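Local structure of VgrG protein (Vibrio cholerae, 4E1F) at residues W275-R280 with I348-R353; S23-Q28 with A175-A180. The protein is the actin cross-linking domain of a toxin and probably uses ATP to join G-actin monomers covalently into oligomers. The protein carries 1 engineered substitution. One frame throughout, in Å; residues are numbered along the deposited sequence.

Contact 1: W275-R280 with I348-R353; sequences WEILPR and ILFEFR. With ADP (adenosine-5'-diphosphate), chain B; SO4 (sulfate ion), chain H.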
ATOM      1  N   TRP A 275      -8.373  -8.472   4.785  1.00 16.48           N
ATOM      2  CA  TRP A 275      -8.333  -7.305   5.689  1.00 15.28           C
ATOM      3  C   TRP A 275      -9.300  -6.225   5.209  1.00 19.75           C
ATOM      4  O   TRP A 275      -9.842  -5.485   6.036  1.00 20.72           O
ATOM      5  CB  TRP A 275      -6.918  -6.676   5.747  1.00 13.53           C
ATOM      6  CG  TRP A 275      -5.954  -7.400   6.642  1.00 13.62           C
ATOM      7  CD1 TRP A 275      -5.077  -8.384   6.286  1.00 15.58           C
ATOM      8  CD2 TRP A 275      -5.788  -7.200   8.051  1.00 13.19           C
ATOM      9  NE1 TRP A 275      -4.323  -8.760   7.371  1.00 14.35           N
ATOM     10  CE2 TRP A 275      -4.759  -8.070   8.478  1.00 15.81           C
ATOM     11  CE3 TRP A 275      -6.398  -6.346   8.996  1.00 14.01           C
ATOM     12  CZ2 TRP A 275      -4.372  -8.164   9.822  1.00 14.74           C
ATOM     13  CZ3 TRP A 275      -5.961  -6.389  10.307  1.00 15.36           C
ATOM     14  CH2 TRP A 275      -4.980  -7.306  10.719  1.00 15.72           C
ATOM     15  N   GLU A 276      -9.442  -6.082   3.860  1.00 16.66           N
ATOM     16  CA  GLU A 276     -10.215  -5.066   3.108  1.00 17.23           C
ATOM     17  C   GLU A 276      -9.530  -3.694   3.183  1.00 19.46           C
ATOM     18  O   GLU A 276      -9.201  -3.099   2.151  1.00 17.07           O
ATOM     19  CB  GLU A 276     -11.688  -4.988   3.535  1.00 19.00           C
ATOM     20  CG  GLU A 276     -12.434  -6.298   3.335  1.00 32.17           C
ATOM     21  CD  GLU A 276     -13.912  -6.303   3.672  1.00 47.79           C
ATOM     22  OE1 GLU A 276     -14.445  -7.409   3.910  1.00 40.82           O
ATOM     23  OE2 GLU A 276     -14.540  -5.220   3.694  1.00 42.51           O
ATOM     24  N   ILE A 277      -9.331  -3.204   4.408  1.00 17.39           N
ATOM     25  CA  ILE A 277      -8.618  -1.967   4.728  1.00 17.48           C
ATOM     26  C   ILE A 277      -7.381  -2.532   5.443  1.00 18.21           C
ATOM     27  O   ILE A 277      -7.452  -2.988   6.588  1.00 15.34           O
ATOM     28  CB  ILE A 277      -9.476  -0.987   5.588  1.00 20.93           C
ATOM     29  CG1 ILE A 277     -10.771  -0.571   4.844  1.00 21.40           C
ATOM     30  CG2 ILE A 277      -8.642   0.240   6.040  1.00 21.61           C
ATOM     31  CD1 ILE A 277     -11.745   0.378   5.622  1.00 20.91           C
ATOM     32  N   LEU A 278      -6.282  -2.613   4.688  1.00 14.70           N
ATOM     33  CA  LEU A 278      -5.030  -3.223   5.127  1.00 13.31           C
ATOM     34  C   LEU A 278      -4.078  -2.269   5.846  1.00 18.52           C
ATOM     35  O   LEU A 278      -3.594  -1.320   5.223  1.00 18.82           O
ATOM     36  CB  LEU A 278      -4.346  -3.894   3.917  1.00 13.40           C
ATOM     37  CG  LEU A 278      -2.968  -4.518   4.135  1.00 15.94           C
ATOM     38  CD1 LEU A 278      -3.054  -5.845   4.941  1.00 14.28           C
ATOM     39  CD2 LEU A 278      -2.226  -4.676   2.802  1.00 15.66           C
ATOM     40  N   PRO A 279      -3.757  -2.526   7.153  1.00 15.45           N
ATOM     41  CA  PRO A 279      -2.781  -1.663   7.847  1.00 15.44           C
ATOM     42  C   PRO A 279      -1.446  -1.833   7.132  1.00 17.90           C
ATOM     43  O   PRO A 279      -1.114  -2.952   6.738  1.00 15.54           O
ATOM     44  CB  PRO A 279      -2.734  -2.232   9.271  1.00 16.91           C
ATOM     45  CG  PRO A 279      -4.036  -2.973   9.429  1.00 20.90           C
ATOM     46  CD  PRO A 279      -4.279  -3.568   8.057  1.00 16.13           C
ATOM     47  N   ARG A 280      -0.753  -0.709   6.866  1.00 14.62           N
ATOM     48  CA  ARG A 280       0.504  -0.658   6.113  1.00 13.96           C
ATOM     49  C   ARG A 280       1.665  -0.238   6.990  1.00 19.09           C
ATOM     50  O   ARG A 280       2.785  -0.126   6.504  1.00 19.24           O
ATOM     51  CB  ARG A 280       0.344   0.344   4.950  1.00 12.15           C
ATOM     52  CG  ARG A 280      -0.576  -0.175   3.807  1.00 20.23           C
ATOM     53  CD  ARG A 280       0.013  -1.290   2.947  1.00 19.37           C
ATOM     54  NE  ARG A 280       1.229  -0.863   2.242  1.00 26.68           N
ATOM     55  CZ  ARG A 280       2.460  -1.210   2.606  1.00 40.46           C
ATOM     56  NH1 ARG A 280       2.651  -2.022   3.639  1.00 32.74           N
ATOM     57  NH2 ARG A 280       3.507  -0.773   1.925  1.00 24.69           N
ATOM     58  N   ILE A 348      -0.131   6.660  10.514  1.00 15.30           N
ATOM     59  CA  ILE A 348      -0.380   5.241  10.280  1.00 14.22           C
ATOM     60  C   ILE A 348      -1.177   5.140   9.007  1.00 17.69           C
ATOM     61  O   ILE A 348      -2.074   5.947   8.772  1.00 17.40           O
ATOM     62  CB  ILE A 348      -1.000   4.496  11.504  1.00 16.58           C
ATOM     63  CG1 ILE A 348      -2.266   5.215  12.043  1.00 15.26           C
ATOM     64  CG2 ILE A 348       0.062   4.313  12.579  1.00 18.12           C
ATOM     65  CD1 ILE A 348      -3.122   4.398  13.037  1.00 19.20           C
ATOM     66  N   LEU A 349      -0.771   4.221   8.130  1.00 15.82           N
ATOM     67  CA  LEU A 349      -1.341   4.082   6.797  1.00 15.35           C
ATOM     68  C   LEU A 349      -2.167   2.831   6.567  1.00 19.54           C
ATOM     69  O   LEU A 349      -1.921   1.791   7.183  1.00 19.03           O
ATOM     70  CB  LEU A 349      -0.213   4.170   5.767  1.00 15.37           C
ATOM     71  CG  LEU A 349       0.246   5.565   5.319  1.00 19.11           C
ATOM     72  CD1 LEU A 349       0.916   6.344   6.457  1.00 19.04           C
ATOM     73  CD2 LEU A 349       1.264   5.434   4.218  1.00 19.10           C
ATOM     74  N   PHE A 350      -3.165   2.947   5.683  1.00 15.67           N
ATOM     75  CA  PHE A 350      -4.083   1.870   5.365  1.00 14.33           C
ATOM     76  C   PHE A 350      -4.319   1.772   3.862  1.00 18.15           C
ATOM     77  O   PHE A 350      -4.641   2.768   3.209  1.00 16.12           O
ATOM     78  CB  PHE A 350      -5.411   2.099   6.092  1.00 15.37           C
ATOM     79  CG  PHE A 350      -5.217   2.212   7.584  1.00 15.52           C
ATOM     80  CD1 PHE A 350      -5.140   1.073   8.377  1.00 16.37           C
ATOM     81  CD2 PHE A 350      -5.000   3.452   8.179  1.00 15.04           C
ATOM     82  CE1 PHE A 350      -4.882   1.173   9.743  1.00 17.45           C
ATOM     83  CE2 PHE A 350      -4.745   3.553   9.547  1.00 17.36           C
ATOM     84  CZ  PHE A 350      -4.706   2.419  10.321  1.00 16.69           C
ATOM     85  N   GLU A 351      -4.207   0.556   3.320  1.00 15.30           N
ATOM     86  CA  GLU A 351      -4.465   0.341   1.915  1.00 14.62           C
ATOM     87  C   GLU A 351      -5.881  -0.136   1.706  1.00 17.97           C
ATOM     88  O   GLU A 351      -6.302  -1.118   2.307  1.00 16.77           O
ATOM     89  CB  GLU A 351      -3.457  -0.671   1.347  1.00 15.84           C
ATOM     90  CG  GLU A 351      -3.576  -0.921  -0.149  1.00 19.02           C
ATOM     91  CD  GLU A 351      -2.626  -1.996  -0.650  1.00 42.95           C
ATOM     92  OE1 GLU A 351      -1.401  -1.856  -0.453  1.00 36.04           O
ATOM     93  OE2 GLU A 351      -3.105  -2.968  -1.275  1.00 48.98           O
ATOM     94  N   PHE A 352      -6.619   0.550   0.829  1.00 15.54           N
ATOM     95  CA  PHE A 352      -7.965   0.120   0.443  1.00 15.24           C
ATOM     96  C   PHE A 352      -7.761  -0.859  -0.721  1.00 19.62           C
ATOM     97  O   PHE A 352      -7.408  -0.438  -1.833  1.00 19.66           O
ATOM     98  CB  PHE A 352      -8.856   1.325   0.063  1.00 16.67           C
ATOM     99  CG  PHE A 352      -9.284   2.130   1.267  1.00 18.26           C
ATOM    100  CD1 PHE A 352      -8.432   3.076   1.835  1.00 20.91           C
ATOM    101  CD2 PHE A 352     -10.531   1.929   1.851  1.00 19.99           C
ATOM    102  CE1 PHE A 352      -8.811   3.786   2.983  1.00 21.67           C
ATOM    103  CE2 PHE A 352     -10.934   2.691   2.965  1.00 22.32           C
ATOM    104  CZ  PHE A 352     -10.064   3.601   3.529  1.00 19.96           C
ATOM    105  N   ARG A 353      -7.934  -2.168  -0.439  1.00 15.80           N
ATOM    106  CA  ARG A 353      -7.708  -3.248  -1.412  1.00 16.45           C
ATOM    107  C   ARG A 353      -8.580  -3.096  -2.656  1.00 23.44           C
ATOM    108  O   ARG A 353      -8.152  -3.405  -3.767  1.00 22.61           O
ATOM    109  CB  ARG A 353      -7.853  -4.613  -0.733  1.00 13.51           C
ATOM    110  CG  ARG A 353      -6.805  -4.835   0.392  1.00 21.71           C
ATOM    111  CD  ARG A 353      -5.373  -4.948  -0.158  1.00 28.74           C
ATOM    112  NE  ARG A 353      -5.215  -6.143  -0.998  1.00 25.09           N
ATOM    113  CZ  ARG A 353      -4.134  -6.442  -1.709  1.00 29.30           C
ATOM    114  NH1 ARG A 353      -3.092  -5.625  -1.717  1.00 17.27           N
ATOM    115  NH2 ARG A 353      -4.074  -7.578  -2.390  1.00 19.18           N
TER
HETATM  116  PB  ADP B 401       5.259  -2.202  -3.238  1.00 75.11           P
HETATM  117  O1B ADP B 401       6.433  -1.426  -3.820  1.00 75.80           O
HETATM  118  O2B ADP B 401       5.819  -3.123  -2.150  1.00 75.78           O
HETATM  119  O3B ADP B 401       4.712  -3.114  -4.392  1.00 75.95           O
HETATM  120  PA  ADP B 401       3.876   0.353  -2.917  1.00 60.91           P
HETATM  121  O1A ADP B 401       5.188   1.010  -2.640  1.00 61.94           O
HETATM  122  O2A ADP B 401       3.565   0.506  -4.409  1.00 60.90           O
HETATM  123  O3A ADP B 401       4.136  -1.211  -2.644  1.00 69.65           O
HETATM  124  O5' ADP B 401       2.712   1.129  -2.063  1.00 48.47           O
HETATM  125  C5' ADP B 401       2.727   2.592  -1.922  1.00 35.57           C
HETATM  126  C4' ADP B 401       1.453   3.421  -1.790  1.00 28.14           C
HETATM  127  O4' ADP B 401       1.434   4.115  -0.507  1.00 24.94           O
HETATM  128  C3' ADP B 401       1.231   4.534  -2.832  1.00 25.28           C
HETATM  129  O3' ADP B 401      -0.135   4.770  -3.167  1.00 22.31           O
HETATM  130  C2' ADP B 401       1.755   5.775  -2.114  1.00 22.30           C
HETATM  131  O2' ADP B 401       1.320   7.053  -2.577  1.00 22.10           O
HETATM  132  C1' ADP B 401       1.217   5.504  -0.729  1.00 23.10           C
HETATM  133  N9  ADP B 401       1.801   6.317   0.357  1.00 20.17           N
HETATM  134  C8  ADP B 401       3.126   6.417   0.665  1.00 18.43           C
HETATM  135  N7  ADP B 401       3.378   7.298   1.609  1.00 19.23           N
HETATM  136  C5  ADP B 401       2.130   7.786   1.951  1.00 16.76           C
HETATM  137  C6  ADP B 401       1.702   8.734   2.913  1.00 18.05           C
HETATM  138  N6  ADP B 401       2.536   9.337   3.780  1.00 19.10           N
HETATM  139  N1  ADP B 401       0.378   9.012   2.989  1.00 14.79           N
HETATM  140  C2  ADP B 401      -0.455   8.363   2.165  1.00 14.08           C
HETATM  141  N3  ADP B 401      -0.170   7.432   1.252  1.00 15.55           N
HETATM  142  C4  ADP B 401       1.140   7.191   1.185  1.00 16.83           C
HETATM  143  S   SO4 H 407      -0.537  -7.394  -3.878  1.00 41.19           S
HETATM  144  O1  SO4 H 407       0.156  -7.349  -5.156  1.00 44.54           O
HETATM  145  O2  SO4 H 407      -1.828  -8.048  -4.048  1.00 39.35           O
HETATM  146  O3  SO4 H 407       0.296  -8.111  -2.909  1.00 38.32           O
HETATM  147  O4  SO4 H 407      -0.755  -6.026  -3.404  1.00 40.47           O
HETATM  148  O   HOH W   1       0.030   0.916   0.277  1.00 23.78           O
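Glu276, just past the end of helix 269-275, opens an antiparallel beta pairing in which the short strand 277-279 runs along the final residues of strand 344-352. Glu276 O takes the backbone N of Arg353 at 3.0 Å. Ile277 lies beside Phe352: CD1 meets CE2 of the ring at 3.6 Å, while CG2, set anti to the backbone N (chi1 of -60° for CG1), stands over one face of that ring at longer range and packs on Phe350 CB. Leu278 N gives to Glu351 O at 2.8 Å, and Glu351 N to Leu278 O at 2.7 Å. Pro279 rests its CA and CB on the CD1-CE1 side of Phe350. At Arg280 the backbone N reaches Leu349 O, and the chain, bent at chi2 and chi3, crosses Glu351, with guanidinium and carboxylate planes 83° apart. NH1 bonds His331 O; the salt bridge from NE to Glu351 OE1 is long, but a water in the guanidinium plane, at its edge, bridges the two. Leu349 CD2 lies 3.4 Å from ADP C5. Glu351 OE2, on its syn side, takes Arg353 NH1 at 2.7 Å. A sulfate, probably from the crystallisation liquor, accepts from Arg353 NH1 through O4 and from NH2 through O2.

Contact 2: S23-Q28 with A175-A180; sequences SSIGIQ and ATVGVA. Engineered in segment 23-28: Gln28 (natural residue Glu). With ADP (adenosine-5'-diphosphate), chain B.
Ser24 and Gly178 form a hydrogen-bonded pair in the antiparallel pairing of strands 24-30 and 173-180, whose Ser24, Gly26 and Thr176 face forms a wall of the nucleotide pocket. The pair satisfies all four of its backbone groups: Ser24 N gives to Gly178 O at 2.9 Å, and Gly178 N gives to Ser24 O. Two residues on, Gly26 and Thr176 repeat the exchange, with Gly26 N giving to Thr176 O at 2.8 Å and Thr176 N returning a bond to Gly26 O. All four oxygens also receive a CA-H from the other strand, as from Ile25 CA to Thr176 O. In between, Ile25 and Ile27 turn their backbone groups outward to strand 85-97, bonding Cys96 and Ser93, so strand 24-30 is held along both edges. Strand 173-180 is likewise bonded on its other edge, Ala175 to Phe352 and Val177 to Phe350, while Ser23 OG bonds Glu191.

The adenine is read by a side chain. Ser24 OG, set between its own backbone N and carbonyl carbon (chi1 56°), donates to ADP N1 at 2.7 Å. Gly26 CA lies 3.3 Å from ADP O2'. Thr176 packs CB and CG2 against the sugar and the N3 side of the base. ADP O3' makes a weak bond to Ile27 O, and the engineered Gln28, a glutamate in the natural protein, lies near the alpha-phosphate, its side chain about 5 Å from a bound manganese ion. On the opposite face the contact is apolar: Ile25 and Val177 meet at an angle, and Ile27 CG2 approaches Ala175 CB. With CG1 anti to the backbone N (chi1 -171°), Ile25 reaches across the pairing to set CD1 3.8 Å from Val177 CG2.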
ATOM      1  N   SER A  23      -4.373  14.566   7.118  1.00 21.12           N
ATOM      2  CA  SER A  23      -4.571  13.287   6.432  0.50 19.95           C
ATOM      3  C   SER A  23      -4.026  13.329   5.008  1.00 23.21           C
ATOM      4  O   SER A  23      -4.129  14.366   4.339  1.00 22.06           O
ATOM      5  CB  SER A  23      -6.045  12.887   6.441  0.50 22.32           C
ATOM      6  OG  SER A  23      -6.837  13.762   5.653  0.50 30.55           O
ATOM      7  N   SER A  24      -3.411  12.235   4.574  1.00 18.09           N
ATOM      8  CA  SER A  24      -2.804  12.131   3.252  1.00 16.67           C
ATOM      9  C   SER A  24      -3.335  10.934   2.464  1.00 19.50           C
ATOM     10  O   SER A  24      -3.859   9.980   3.048  1.00 16.14           O
ATOM     11  CB  SER A  24      -1.289  12.043   3.400  1.00 19.30           C
ATOM     12  OG  SER A  24      -0.961  10.955   4.249  1.00 21.40           O
ATOM     13  N   ILE A  25      -3.166  10.976   1.130  1.00 16.69           N
ATOM     14  CA  ILE A  25      -3.647   9.931   0.242  1.00 16.01           C
ATOM     15  C   ILE A  25      -2.675   9.679  -0.900  1.00 20.34           C
ATOM     16  O   ILE A  25      -2.056  10.611  -1.425  1.00 19.56           O
ATOM     17  CB  ILE A  25      -5.106  10.232  -0.266  1.00 18.80           C
ATOM     18  CG1 ILE A  25      -5.729   9.012  -1.037  1.00 18.92           C
ATOM     19  CG2 ILE A  25      -5.179  11.527  -1.094  1.00 17.69           C
ATOM     20  CD1 ILE A  25      -7.212   8.859  -0.899  1.00 21.98           C
ATOM     21  N   GLY A  26      -2.577   8.410  -1.257  1.00 17.05           N
ATOM     22  CA  GLY A  26      -1.819   7.906  -2.384  1.00 17.12           C
ATOM     23  C   GLY A  26      -2.695   6.952  -3.168  1.00 19.09           C
ATOM     24  O   GLY A  26      -3.625   6.349  -2.620  1.00 16.91           O
ATOM     25  N   ILE A  27      -2.433   6.835  -4.460  1.00 14.97           N
ATOM     26  CA  ILE A  27      -3.181   5.935  -5.344  1.00 15.31           C
ATOM     27  C   ILE A  27      -2.247   5.013  -6.131  1.00 19.77           C
ATOM     28  O   ILE A  27      -1.113   5.394  -6.451  1.00 19.29           O
ATOM     29  CB  ILE A  27      -4.202   6.682  -6.275  1.00 19.12           C
ATOM     30  CG1 ILE A  27      -3.497   7.663  -7.264  1.00 19.43           C
ATOM     31  CG2 ILE A  27      -5.316   7.381  -5.446  1.00 19.02           C
ATOM     32  CD1 ILE A  27      -4.365   8.174  -8.451  1.00 22.36           C
ATOM     33  N   GLN A  28      -2.723   3.796  -6.433  1.00 16.53           N
ATOM     34  CA  GLN A  28      -2.000   2.803  -7.235  1.00 15.62           C
ATOM     35  C   GLN A  28      -2.913   2.413  -8.375  1.00 17.70           C
ATOM     36  O   GLN A  28      -4.096   2.149  -8.146  1.00 16.67           O
ATOM     37  CB  GLN A  28      -1.707   1.583  -6.387  1.00 17.29           C
ATOM     38  CG  GLN A  28      -0.563   1.768  -5.414  1.00 28.27           C
ATOM     39  CD  GLN A  28      -0.433   0.550  -4.537  1.00 45.30           C
ATOM     40  OE1 GLN A  28       0.244  -0.439  -4.888  1.00 40.45           O
ATOM     41  NE2 GLN A  28      -1.122   0.577  -3.404  1.00 25.72           N
ATOM     42  N   ALA A 175      -6.060   2.624  -3.157  1.00 17.25           N
ATOM     43  CA  ALA A 175      -5.791   3.903  -2.531  1.00 17.22           C
ATOM     44  C   ALA A 175      -5.228   3.611  -1.161  1.00 20.67           C
ATOM     45  O   ALA A 175      -5.595   2.615  -0.539  1.00 20.68           O
ATOM     46  CB  ALA A 175      -7.063   4.742  -2.435  1.00 18.15           C
ATOM     47  N   THR A 176      -4.296   4.446  -0.717  1.00 17.14           N
ATOM     48  CA  THR A 176      -3.662   4.355   0.591  1.00 15.80           C
ATOM     49  C   THR A 176      -3.913   5.666   1.332  1.00 18.85           C
ATOM     50  O   THR A 176      -3.539   6.733   0.834  1.00 17.00           O
ATOM     51  CB  THR A 176      -2.154   4.019   0.472  1.00 18.06           C
ATOM     52  OG1 THR A 176      -2.001   2.716  -0.093  1.00 16.16           O
ATOM     53  CG2 THR A 176      -1.423   4.055   1.846  1.00 13.77           C
ATOM     54  N   VAL A 177      -4.532   5.587   2.518  1.00 15.11           N
ATOM     55  CA  VAL A 177      -4.816   6.770   3.340  1.00 14.77           C
ATOM     56  C   VAL A 177      -3.903   6.765   4.564  1.00 18.70           C
ATOM     57  O   VAL A 177      -3.765   5.736   5.218  1.00 17.87           O
ATOM     58  CB  VAL A 177      -6.323   6.856   3.732  1.00 18.83           C
ATOM     59  CG1 VAL A 177      -6.586   7.958   4.763  1.00 18.34           C
ATOM     60  CG2 VAL A 177      -7.198   7.077   2.502  1.00 18.64           C
ATOM     61  N   GLY A 178      -3.308   7.916   4.860  1.00 16.09           N
ATOM     62  CA  GLY A 178      -2.458   8.103   6.023  1.00 15.95           C
ATOM     63  C   GLY A 178      -3.112   9.093   6.966  1.00 21.62           C
ATOM     64  O   GLY A 178      -3.596  10.137   6.521  1.00 19.96           O
ATOM     65  N   VAL A 179      -3.198   8.735   8.269  1.00 18.52           N
ATOM     66  CA  VAL A 179      -3.800   9.578   9.303  1.00 18.94           C
ATOM     67  C   VAL A 179      -2.904   9.607  10.538  1.00 22.31           C
ATOM     68  O   VAL A 179      -2.140   8.666  10.758  1.00 21.31           O
ATOM     69  CB  VAL A 179      -5.258   9.150   9.692  1.00 23.26           C
ATOM     70  CG1 VAL A 179      -6.245   9.293   8.524  1.00 23.26           C
ATOM     71  CG2 VAL A 179      -5.292   7.747  10.285  1.00 22.25           C
ATOM     72  N   ALA A 180      -3.040  10.653  11.369  1.00 19.66           N
ATOM     73  CA  ALA A 180      -2.356  10.762  12.659  1.00 19.91           C
ATOM     74  C   ALA A 180      -2.799   9.540  13.492  1.00 22.98           C
ATOM     75  O   ALA A 180      -4.000   9.263  13.572  1.00 22.63           O
ATOM     76  CB  ALA A 180      -2.790  12.050  13.370  1.00 20.90           C
TER
HETATM   77  PB  ADP B 401       5.259  -2.202  -3.238  1.00 75.11           P
HETATM   78  O1B ADP B 401       6.433  -1.426  -3.820  1.00 75.80           O
HETATM   79  O2B ADP B 401       5.819  -3.123  -2.150  1.00 75.78           O
HETATM   80  O3B ADP B 401       4.712  -3.114  -4.392  1.00 75.95           O
HETATM   81  PA  ADP B 401       3.876   0.353  -2.917  1.00 60.91           P
HETATM   82  O1A ADP B 401       5.188   1.010  -2.640  1.00 61.94           O
HETATM   83  O2A ADP B 401       3.565   0.506  -4.409  1.00 60.90           O
HETATM   84  O3A ADP B 401       4.136  -1.211  -2.644  1.00 69.65           O
HETATM   85  O5' ADP B 401       2.712   1.129  -2.063  1.00 48.47           O
HETATM   86  C5' ADP B 401       2.727   2.592  -1.922  1.00 35.57           C
HETATM   87  C4' ADP B 401       1.453   3.421  -1.790  1.00 28.14           C
HETATM   88  O4' ADP B 401       1.434   4.115  -0.507  1.00 24.94           O
HETATM   89  C3' ADP B 401       1.231   4.534  -2.832  1.00 25.28           C
HETATM   90  O3' ADP B 401      -0.135   4.770  -3.167  1.00 22.31           O
HETATM   91  C2' ADP B 401       1.755   5.775  -2.114  1.00 22.30           C
HETATM   92  O2' ADP B 401       1.320   7.053  -2.577  1.00 22.10           O
HETATM   93  C1' ADP B 401       1.217   5.504  -0.729  1.00 23.10           C
HETATM   94  N9  ADP B 401       1.801   6.317   0.357  1.00 20.17           N
HETATM   95  C8  ADP B 401       3.126   6.417   0.665  1.00 18.43           C
HETATM   96  N7  ADP B 401       3.378   7.298   1.609  1.00 19.23           N
HETATM   97  C5  ADP B 401       2.130   7.786   1.951  1.00 16.76           C
HETATM   98  C6  ADP B 401       1.702   8.734   2.913  1.00 18.05           C
HETATM   99  N6  ADP B 401       2.536   9.337   3.780  1.00 19.10           N
HETATM  100  N1  ADP B 401       0.378   9.012   2.989  1.00 14.79           N
HETATM  101  C2  ADP B 401      -0.455   8.363   2.165  1.00 14.08           C
HETATM  102  N3  ADP B 401      -0.170   7.432   1.252  1.00 15.55           N
HETATM  103  C4  ADP B 401       1.140   7.191   1.185  1.00 16.83           C

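Overall arrangement
From the N terminus, strand 24-30 comes first, and contact 2 closes a loop of 146 residues when strand 173-180 returns beside it. The chain then passes through helices 190-196, 204-212 and 221-245; contact 1 opens at the end of helix 269-275, and strand 344-352 closes this second loop of 67 residues. The loops follow in series, neither enclosing nor crossing the other. They join where strands 173-180 and 344-352 lie side by side: Phe352 N probably bonds Ala175 O, and Ile348 N Val179 O. The strand order is thus 24-30, 173-180, 344-352, 277-279. The centres of the two contacts lie 9 Å apart, and both contribute to the ADP pocket.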